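Local coordinates for purine-binding protein BAB2_0673 (Brucella melitensis biovar Abortus, PDB 3S99), which binds adenine and probably other purines such as guanine, and may take part in their uptake as part of an ABC-type system, at residues G140-K145 with T246-V251; D199-L204 with T219-V224; A203-G208 with H226-K231. All blocks are in the same frame, centred on the assembly; numbering follows the deposited sequence.

All three contacts lie in the lobe built on the mixed sheet that contains strands 211-214, 231-236 and 247-253. Interactions 2 and 3 are successive levels of one helix pair, 194-206 against 220-227; their centres are about 7 Å apart, and V224 CG1 touches I205 CD1 at 3.9 Å. Interaction 1 is on the other face of the sheet, its centre about 16 Å from that of interaction 2 and about 15 Å from that of interaction 3. T246 connects it to interaction 3 by lying against H226, I230 and K231. Interaction 2 comes toward the pocket, the side chain of A221 about 14 Å from the bound adenine and about 11 Å from that of adenine-binding D217, whereas interactions 1 and 3 lie away from it.

Interaction 1: G140-K145 with T246-V251; sequences GVIAAK and TQLTAV
I142, on helix 132-146, faces L248 and T249 on strand 247-253, and the backbones come closest at I142 and L248, whose CA atoms are 8.0 Å apart. Two consecutive strand residues point their side chains at the helix here. The reason is in the backbone: L248 has a helix-like psi of -42° and T249 is almost fully extended, angles of the kind found at a classic beta bulge, so the usual switch of sides from one residue to the next is lost.

The helix answers with one side chain. With chi1 at -66°, I142 places its two branches so that each meets a different strand residue: the CG1 arm runs out to CD1, which rests on the methyl CG2 of T249 at 3.6 Å, while the I142 CG2 methyl lies more loosely beside L248 CD1, at 4.2 Å. The isoleucine and the threonine cross at about a right angle, whereas isoleucine and leucine slide past one another in opposite directions. T249 divides its work between two partners. Its methyl takes the apolar contact, and its hydroxyl OG1, set anti to the backbone N, is hydrogen-bonded to the carbonyl oxygen of A288, so the polar atom of this buried side chain is satisfied away from the helix. The interface is therefore wholly apolar, small and buried.

F233 of strand 231-236 touches I142, L248 and T249 alike, closing the contact from the adjacent strand. On the helix side, Q139 packs on T249 and M146 on L248, one helical turn before and one after I142. A301 of helix 295-310 lies against I142 too, so I142 is held between strand 247-253 and helix 295-310.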
loop_
_atom_site.group_PDB
_atom_site.type_symbol
_atom_site.label_atom_id
_atom_site.label_comp_id
_atom_site.label_asym_id
_atom_site.label_seq_id
_atom_site.Cartn_x
_atom_site.Cartn_y
_atom_site.Cartn_z
ATOM N N GLY A 140 -0.940 -13.057 5.280
ATOM C CA GLY A 140 -1.876 -14.146 5.074
ATOM C C GLY A 140 -1.372 -15.397 5.773
ATOM O O GLY A 140 -2.137 -16.111 6.436
ATOM N N VAL A 141 -0.070 -15.649 5.646
ATOM C CA VAL A 141 0.558 -16.774 6.342
ATOM C C VAL A 141 0.291 -16.641 7.847
ATOM O O VAL A 141 -0.131 -17.593 8.502
ATOM C CB VAL A 141 2.061 -16.840 6.057
ATOM C CG1 VAL A 141 2.732 -17.879 6.963
ATOM C CG2 VAL A 141 2.303 -17.165 4.563
ATOM N N ILE A 142 0.539 -15.454 8.387
ATOM C CA ILE A 142 0.366 -15.212 9.822
ATOM C C ILE A 142 -1.093 -15.400 10.198
ATOM O O ILE A 142 -1.395 -16.051 11.194
ATOM C CB ILE A 142 0.829 -13.784 10.245
ATOM C CG1 ILE A 142 2.362 -13.618 10.049
ATOM C CG2 ILE A 142 0.465 -13.522 11.680
ATOM C CD1 ILE A 142 2.835 -12.142 9.897
ATOM N N ALA A 143 -1.991 -14.829 9.398
ATOM C CA ALA A 143 -3.404 -14.897 9.673
ATOM C C ALA A 143 -3.887 -16.339 9.764
ATOM O O ALA A 143 -4.656 -16.679 10.655
ATOM C CB ALA A 143 -4.205 -14.135 8.625
ATOM N N ALA A 144 -3.438 -17.178 8.843
ATOM C CA ALA A 144 -3.825 -18.594 8.842
ATOM C C ALA A 144 -3.262 -19.379 10.034
ATOM O O ALA A 144 -3.913 -20.300 10.523
ATOM C CB ALA A 144 -3.450 -19.240 7.551
ATOM N N LYS A 145 -2.066 -19.020 10.509
ATOM C CA LYS A 145 -1.561 -19.586 11.761
ATOM C C LYS A 145 -2.291 -19.075 12.980
ATOM O O LYS A 145 -2.457 -19.846 13.901
ATOM C CB LYS A 145 -0.061 -19.359 11.960
ATOM C CG LYS A 145 0.811 -20.049 10.933
ATOM C CD LYS A 145 0.723 -21.551 11.048
ATOM C CE LYS A 145 1.793 -22.271 10.228
ATOM N NZ LYS A 145 1.535 -23.757 10.165
ATOM N N THR A 246 -2.323 -6.120 20.149
ATOM C CA THR A 246 -3.091 -6.841 19.120
ATOM C C THR A 246 -2.582 -6.700 17.688
ATOM O O THR A 246 -2.945 -7.518 16.840
ATOM C CB THR A 246 -4.587 -6.488 19.167
ATOM O OG1 THR A 246 -4.737 -5.071 19.087
ATOM C CG2 THR A 246 -5.234 -7.025 20.456
ATOM N N GLN A 247 -1.738 -5.712 17.391
ATOM C CA GLN A 247 -1.120 -5.697 16.073
ATOM C C GLN A 247 -0.149 -6.859 15.950
ATOM O O GLN A 247 0.716 -7.054 16.810
ATOM C CB GLN A 247 -0.407 -4.392 15.731
ATOM C CG GLN A 247 0.067 -4.387 14.241
ATOM C CD GLN A 247 0.914 -3.188 13.874
ATOM O OE1 GLN A 247 0.403 -2.216 13.326
ATOM N NE2 GLN A 247 2.226 -3.258 14.155
ATOM N N LEU A 248 -0.271 -7.608 14.861
ATOM C CA LEU A 248 0.615 -8.753 14.582
ATOM C C LEU A 248 1.856 -8.301 13.818
ATOM O O LEU A 248 2.962 -8.736 14.090
ATOM C CB LEU A 248 -0.148 -9.789 13.782
ATOM C CG LEU A 248 -1.344 -10.422 14.513
ATOM C CD1 LEU A 248 -2.331 -11.053 13.548
ATOM C CD2 LEU A 248 -0.859 -11.458 15.538
ATOM N N THR A 249 1.648 -7.428 12.846
ATOM C CA THR A 249 2.704 -6.778 12.089
ATOM C C THR A 249 2.005 -5.785 11.168
ATOM O O THR A 249 0.808 -5.527 11.314
ATOM C CB THR A 249 3.585 -7.788 11.257
ATOM O OG1 THR A 249 4.644 -7.086 10.600
ATOM C CG2 THR A 249 2.755 -8.557 10.225
ATOM N N ALA A 250 2.748 -5.242 10.218
ATOM C CA ALA A 250 2.209 -4.290 9.262
ATOM C C ALA A 250 3.086 -4.285 8.019
ATOM O O ALA A 250 4.264 -4.493 8.120
ATOM C CB ALA A 250 2.151 -2.892 9.862
ATOM N N VAL A 251 2.486 -4.029 6.858
ATOM C CA VAL A 251 3.215 -3.794 5.623
ATOM C C VAL A 251 3.615 -2.312 5.558
ATOM O O VAL A 251 2.770 -1.462 5.341
ATOM C CB VAL A 251 2.339 -4.157 4.427
ATOM C CG1 VAL A 251 3.131 -4.036 3.087
ATOM C CG2 VAL A 251 1.799 -5.589 4.586
#

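Interaction 2: D199-L204 with T219-V224; sequences DAAKAL and TAAIQV
V224 packs on A201 and K202 between two successive crossover helices of a Rossmann-like beta-alpha-beta fold: helix 194-206 leads into strand 211-214, and helix 220-227 leads out of it to strand 231-236. The short segments run in roughly the same direction, 37° apart, with their axes 8.5 Å from each other. Alanines make this closeness possible. A201 points its methyl at the partner helix, where its CB meets A221 CB at 3.7 Å, and the two CA atoms are just 5.3 Å apart.

One turn further on, V224 fills the wider part of the interface. Its CG1, anti to the backbone N (chi1 167°), reaches across to helix 194-206 and touches A201 CB at 3.9 Å. I155 of strand 151-156 lies against both A201 and A221, so the alanine pair sits directly on the sheet. The outer side is roofed by K202, partly exposed, whose extended aliphatic stem crosses V224 at about a right angle and passes over both of its methyls: K202 CG is 3.7 Å from V224 CG1, and K202 CE is 4.1 Å from V224 CG2.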
loop_
_atom_site.group_PDB
_atom_site.type_symbol
_atom_site.label_atom_id
_atom_site.label_comp_id
_atom_site.label_asym_id
_atom_site.label_seq_id
_atom_site.Cartn_x
_atom_site.Cartn_y
_atom_site.Cartn_z
ATOM N N ASP A 199 -16.788 1.741 11.115
ATOM C CA ASP A 199 -18.037 0.990 10.937
ATOM C C ASP A 199 -17.768 -0.380 10.323
ATOM O O ASP A 199 -18.358 -1.360 10.751
ATOM C CB ASP A 199 -19.035 1.740 10.067
ATOM C CG ASP A 199 -19.593 2.985 10.755
ATOM O OD1 ASP A 199 -19.547 3.058 11.993
ATOM O OD2 ASP A 199 -20.065 3.875 10.046
ATOM N N ALA A 200 -16.891 -0.443 9.320
ATOM C CA ALA A 200 -16.614 -1.720 8.644
ATOM C C ALA A 200 -15.984 -2.748 9.588
ATOM O O ALA A 200 -16.374 -3.906 9.594
ATOM C CB ALA A 200 -15.729 -1.501 7.402
ATOM N N ALA A 201 -15.013 -2.304 10.387
ATOM C CA ALA A 201 -14.388 -3.147 11.389
ATOM C C ALA A 201 -15.402 -3.700 12.414
ATOM O O ALA A 201 -15.381 -4.875 12.740
ATOM C CB ALA A 201 -13.256 -2.374 12.099
ATOM N N LYS A 202 -16.288 -2.849 12.911
ATOM C CA LYS A 202 -17.294 -3.264 13.863
ATOM C C LYS A 202 -18.231 -4.286 13.218
ATOM O O LYS A 202 -18.536 -5.316 13.808
ATOM C CB LYS A 202 -18.088 -2.067 14.368
ATOM C CG LYS A 202 -17.258 -1.050 15.173
ATOM C CD LYS A 202 -18.119 0.163 15.586
ATOM C CE LYS A 202 -17.309 1.301 16.221
ATOM N NZ LYS A 202 -18.180 2.431 16.699
ATOM N N ALA A 203 -18.682 -4.020 12.000
ATOM C CA ALA A 203 -19.545 -4.969 11.313
ATOM C C ALA A 203 -18.822 -6.305 11.094
ATOM O O ALA A 203 -19.418 -7.351 11.264
ATOM C CB ALA A 203 -20.019 -4.406 9.999
ATOM N N LEU A 204 -17.542 -6.280 10.727
ATOM C CA LEU A 204 -16.817 -7.552 10.488
ATOM C C LEU A 204 -16.600 -8.341 11.779
ATOM O O LEU A 204 -16.764 -9.552 11.793
ATOM C CB LEU A 204 -15.491 -7.306 9.761
ATOM C CG LEU A 204 -15.656 -6.801 8.336
ATOM C CD1 LEU A 204 -14.310 -6.222 7.819
ATOM C CD2 LEU A 204 -16.176 -7.932 7.456
ATOM N N THR A 219 -5.876 4.605 11.017
ATOM C CA THR A 219 -5.871 3.723 12.197
ATOM C C THR A 219 -7.259 3.422 12.789
ATOM O O THR A 219 -7.325 2.812 13.858
ATOM C CB THR A 219 -5.082 4.338 13.344
ATOM O OG1 THR A 219 -5.528 5.683 13.521
ATOM C CG2 THR A 219 -3.597 4.328 13.049
ATOM N N ALA A 220 -8.348 3.866 12.141
ATOM C CA ALA A 220 -9.707 3.683 12.727
ATOM C C ALA A 220 -10.031 2.206 13.005
ATOM O O ALA A 220 -10.434 1.854 14.118
ATOM C CB ALA A 220 -10.766 4.291 11.849
ATOM N N ALA A 221 -9.827 1.337 12.022
ATOM C CA ALA A 221 -10.182 -0.091 12.182
ATOM C C ALA A 221 -9.321 -0.807 13.209
ATOM O O ALA A 221 -9.845 -1.612 13.983
ATOM C CB ALA A 221 -10.154 -0.841 10.858
ATOM N N ILE A 222 -8.019 -0.514 13.245
ATOM C CA ILE A 222 -7.144 -1.211 14.183
ATOM C C ILE A 222 -7.417 -0.863 15.631
ATOM O O ILE A 222 -7.238 -1.704 16.495
ATOM C CB ILE A 222 -5.618 -1.019 13.872
ATOM C CG1 ILE A 222 -4.835 -2.222 14.422
ATOM C CG2 ILE A 222 -5.095 0.314 14.386
ATOM C CD1 ILE A 222 -3.373 -2.290 14.033
ATOM N N GLN A 223 -7.856 0.367 15.896
ATOM C CA GLN A 223 -8.266 0.743 17.247
ATOM C C GLN A 223 -9.564 0.042 17.599
ATOM O O GLN A 223 -9.728 -0.386 18.737
ATOM C CB GLN A 223 -8.434 2.268 17.401
ATOM C CG GLN A 223 -7.107 3.054 17.344
ATOM C CD GLN A 223 -7.296 4.559 17.539
ATOM O OE1 GLN A 223 -7.271 5.333 16.577
ATOM N NE2 GLN A 223 -7.489 4.971 18.778
ATOM N N VAL A 224 -10.497 -0.064 16.649
ATOM C CA VAL A 224 -11.733 -0.817 16.922
ATOM C C VAL A 224 -11.372 -2.258 17.273
ATOM O O VAL A 224 -11.841 -2.805 18.285
ATOM C CB VAL A 224 -12.689 -0.839 15.725
ATOM C CG1 VAL A 224 -13.769 -1.882 15.949
ATOM C CG2 VAL A 224 -13.309 0.585 15.466
#

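Interaction 3: A203-G208 with H226-K231; sequences ALIDQG and HDRGIK
I205 and I230 form the close-packed side of this contact, their side chains sliding past each other in opposite directions. I205 CG2 comes to 3.9 Å from I230 CG1, and I205 CG1 is only slightly further from the same atom, so the I230 methylene sits against both branches of its partner. I212 of strand 211-214 touches both isoleucines and closes the cluster on the side of the sheet.

Toward solvent the fit loosens. R228 lays the start of its side chain on I205: R228 CB is 4.2 Å from I205 CG2, and R228 CG is 4.2 Å from I205 CD1. A bend at chi2 (-76°) then carries the guanidinium away from the isoleucines to the stem of K202. A water joins the segments on this side. It accepts a hydrogen bond of 2.7 Å from R228 NE, lying in the guanidinium plane at its edge, and donates one of 2.9 Å to D206 OD1. The opposite charges are thus bridged rather than paired directly, with NE and OD1 4.8 Å apart.

Each segment leaves its helix through a glycine of positive phi, G208 (101°) in one and G229 in the other. Both are Schellman motifs, and they end the two crossover helices just before the chain enters strands 211-214 and 231-236 of the alpha/beta fold.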
loop_
_atom_site.group_PDB
_atom_site.type_symbol
_atom_site.label_atom_id
_atom_site.label_comp_id
_atom_site.label_asym_id
_atom_site.label_seq_id
_atom_site.Cartn_x
_atom_site.Cartn_y
_atom_site.Cartn_z
ATOM N N ALA A 203 -18.682 -4.020 12.000
ATOM C CA ALA A 203 -19.545 -4.969 11.313
ATOM C C ALA A 203 -18.822 -6.305 11.094
ATOM O O ALA A 203 -19.418 -7.351 11.264
ATOM C CB ALA A 203 -20.019 -4.406 9.999
ATOM N N LEU A 204 -17.542 -6.280 10.727
ATOM C CA LEU A 204 -16.817 -7.552 10.488
ATOM C C LEU A 204 -16.600 -8.341 11.779
ATOM O O LEU A 204 -16.764 -9.552 11.793
ATOM C CB LEU A 204 -15.491 -7.306 9.761
ATOM C CG LEU A 204 -15.656 -6.801 8.336
ATOM C CD1 LEU A 204 -14.310 -6.222 7.819
ATOM C CD2 LEU A 204 -16.176 -7.932 7.456
ATOM N N ILE A 205 -16.228 -7.657 12.858
ATOM C CA ILE A 205 -16.053 -8.304 14.163
ATOM C C ILE A 205 -17.394 -8.806 14.696
ATOM O O ILE A 205 -17.455 -9.894 15.253
ATOM C CB ILE A 205 -15.365 -7.356 15.191
ATOM C CG1 ILE A 205 -13.929 -7.027 14.729
ATOM C CG2 ILE A 205 -15.296 -7.988 16.551
ATOM C CD1 ILE A 205 -13.449 -5.642 15.157
ATOM N N ASP A 206 -18.470 -8.044 14.494
ATOM C CA ASP A 206 -19.809 -8.502 14.923
ATOM C C ASP A 206 -20.219 -9.744 14.146
ATOM O O ASP A 206 -20.944 -10.564 14.673
ATOM C CB ASP A 206 -20.889 -7.428 14.752
ATOM C CG ASP A 206 -20.706 -6.240 15.695
ATOM O OD1 ASP A 206 -19.913 -6.314 16.659
ATOM O OD2 ASP A 206 -21.376 -5.217 15.462
ATOM N N GLN A 207 -19.750 -9.867 12.899
ATOM C CA GLN A 207 -20.055 -11.033 12.070
ATOM C C GLN A 207 -19.125 -12.236 12.342
ATOM O O GLN A 207 -19.223 -13.247 11.651
ATOM C CB GLN A 207 -19.986 -10.672 10.579
ATOM C CG GLN A 207 -21.084 -9.722 10.083
ATOM C CD GLN A 207 -20.764 -9.155 8.714
ATOM O OE1 GLN A 207 -20.311 -9.877 7.831
ATOM N NE2 GLN A 207 -20.981 -7.850 8.536
ATOM N N GLY A 208 -18.198 -12.110 13.300
ATOM C CA GLY A 208 -17.431 -13.255 13.819
ATOM C C GLY A 208 -16.003 -13.449 13.319
ATOM O O GLY A 208 -15.408 -14.493 13.608
ATOM N N HIS A 226 -8.572 -3.379 18.392
ATOM C CA HIS A 226 -7.889 -3.425 19.678
ATOM C C HIS A 226 -8.915 -3.306 20.800
ATOM O O HIS A 226 -8.889 -4.099 21.729
ATOM C CB HIS A 226 -6.854 -2.307 19.824
ATOM C CG HIS A 226 -6.186 -2.291 21.163
ATOM N ND1 HIS A 226 -6.442 -1.328 22.115
ATOM C CD2 HIS A 226 -5.311 -3.156 21.730
ATOM C CE1 HIS A 226 -5.729 -1.582 23.200
ATOM N NE2 HIS A 226 -5.042 -2.693 22.997
ATOM N N ASP A 227 -9.810 -2.324 20.688
ATOM C CA ASP A 227 -10.951 -2.169 21.624
ATOM C C ASP A 227 -11.730 -3.472 21.827
ATOM O O ASP A 227 -12.182 -3.738 22.939
ATOM C CB ASP A 227 -11.924 -1.064 21.153
ATOM C CG ASP A 227 -11.375 0.352 21.359
ATOM O OD1 ASP A 227 -10.376 0.509 22.110
ATOM O OD2 ASP A 227 -11.958 1.319 20.780
ATOM N N ARG A 228 -11.871 -4.293 20.780
ATOM C CA ARG A 228 -12.538 -5.610 20.912
ATOM C C ARG A 228 -11.600 -6.815 21.190
ATOM O O ARG A 228 -12.052 -7.963 21.203
ATOM C CB ARG A 228 -13.422 -5.914 19.684
ATOM C CG ARG A 228 -14.313 -4.738 19.152
ATOM C CD ARG A 228 -15.561 -4.441 19.978
ATOM N NE ARG A 228 -16.646 -3.810 19.189
ATOM C CZ ARG A 228 -16.863 -2.489 19.034
ATOM N NH1 ARG A 228 -17.894 -2.077 18.314
ATOM N NH2 ARG A 228 -16.075 -1.569 19.580
ATOM N N GLY A 229 -10.316 -6.571 21.438
ATOM C CA GLY A 229 -9.342 -7.663 21.616
ATOM C C GLY A 229 -9.112 -8.557 20.393
ATOM O O GLY A 229 -8.725 -9.709 20.543
ATOM N N ILE A 230 -9.353 -8.018 19.193
ATOM C CA ILE A 230 -9.174 -8.739 17.917
ATOM C C ILE A 230 -7.855 -8.332 17.270
ATOM O O ILE A 230 -7.550 -7.151 17.145
ATOM C CB ILE A 230 -10.366 -8.468 16.933
ATOM C CG1 ILE A 230 -11.663 -9.061 17.505
ATOM C CG2 ILE A 230 -10.096 -9.026 15.534
ATOM C CD1 ILE A 230 -11.594 -10.591 17.764
ATOM N N LYS A 231 -7.069 -9.333 16.895
ATOM C CA LYS A 231 -5.753 -9.111 16.348
ATOM C C LYS A 231 -5.855 -8.620 14.896
ATOM O O LYS A 231 -6.792 -8.960 14.163
ATOM C CB LYS A 231 -4.890 -10.374 16.509
ATOM C CG LYS A 231 -4.618 -10.697 18.011
ATOM C CD LYS A 231 -3.461 -11.652 18.239
ATOM C CE LYS A 231 -3.100 -11.836 19.763
ATOM N NZ LYS A 231 -2.146 -12.993 20.026
HETATM O O HOH W 1 -17.694 -6.194 18.448
#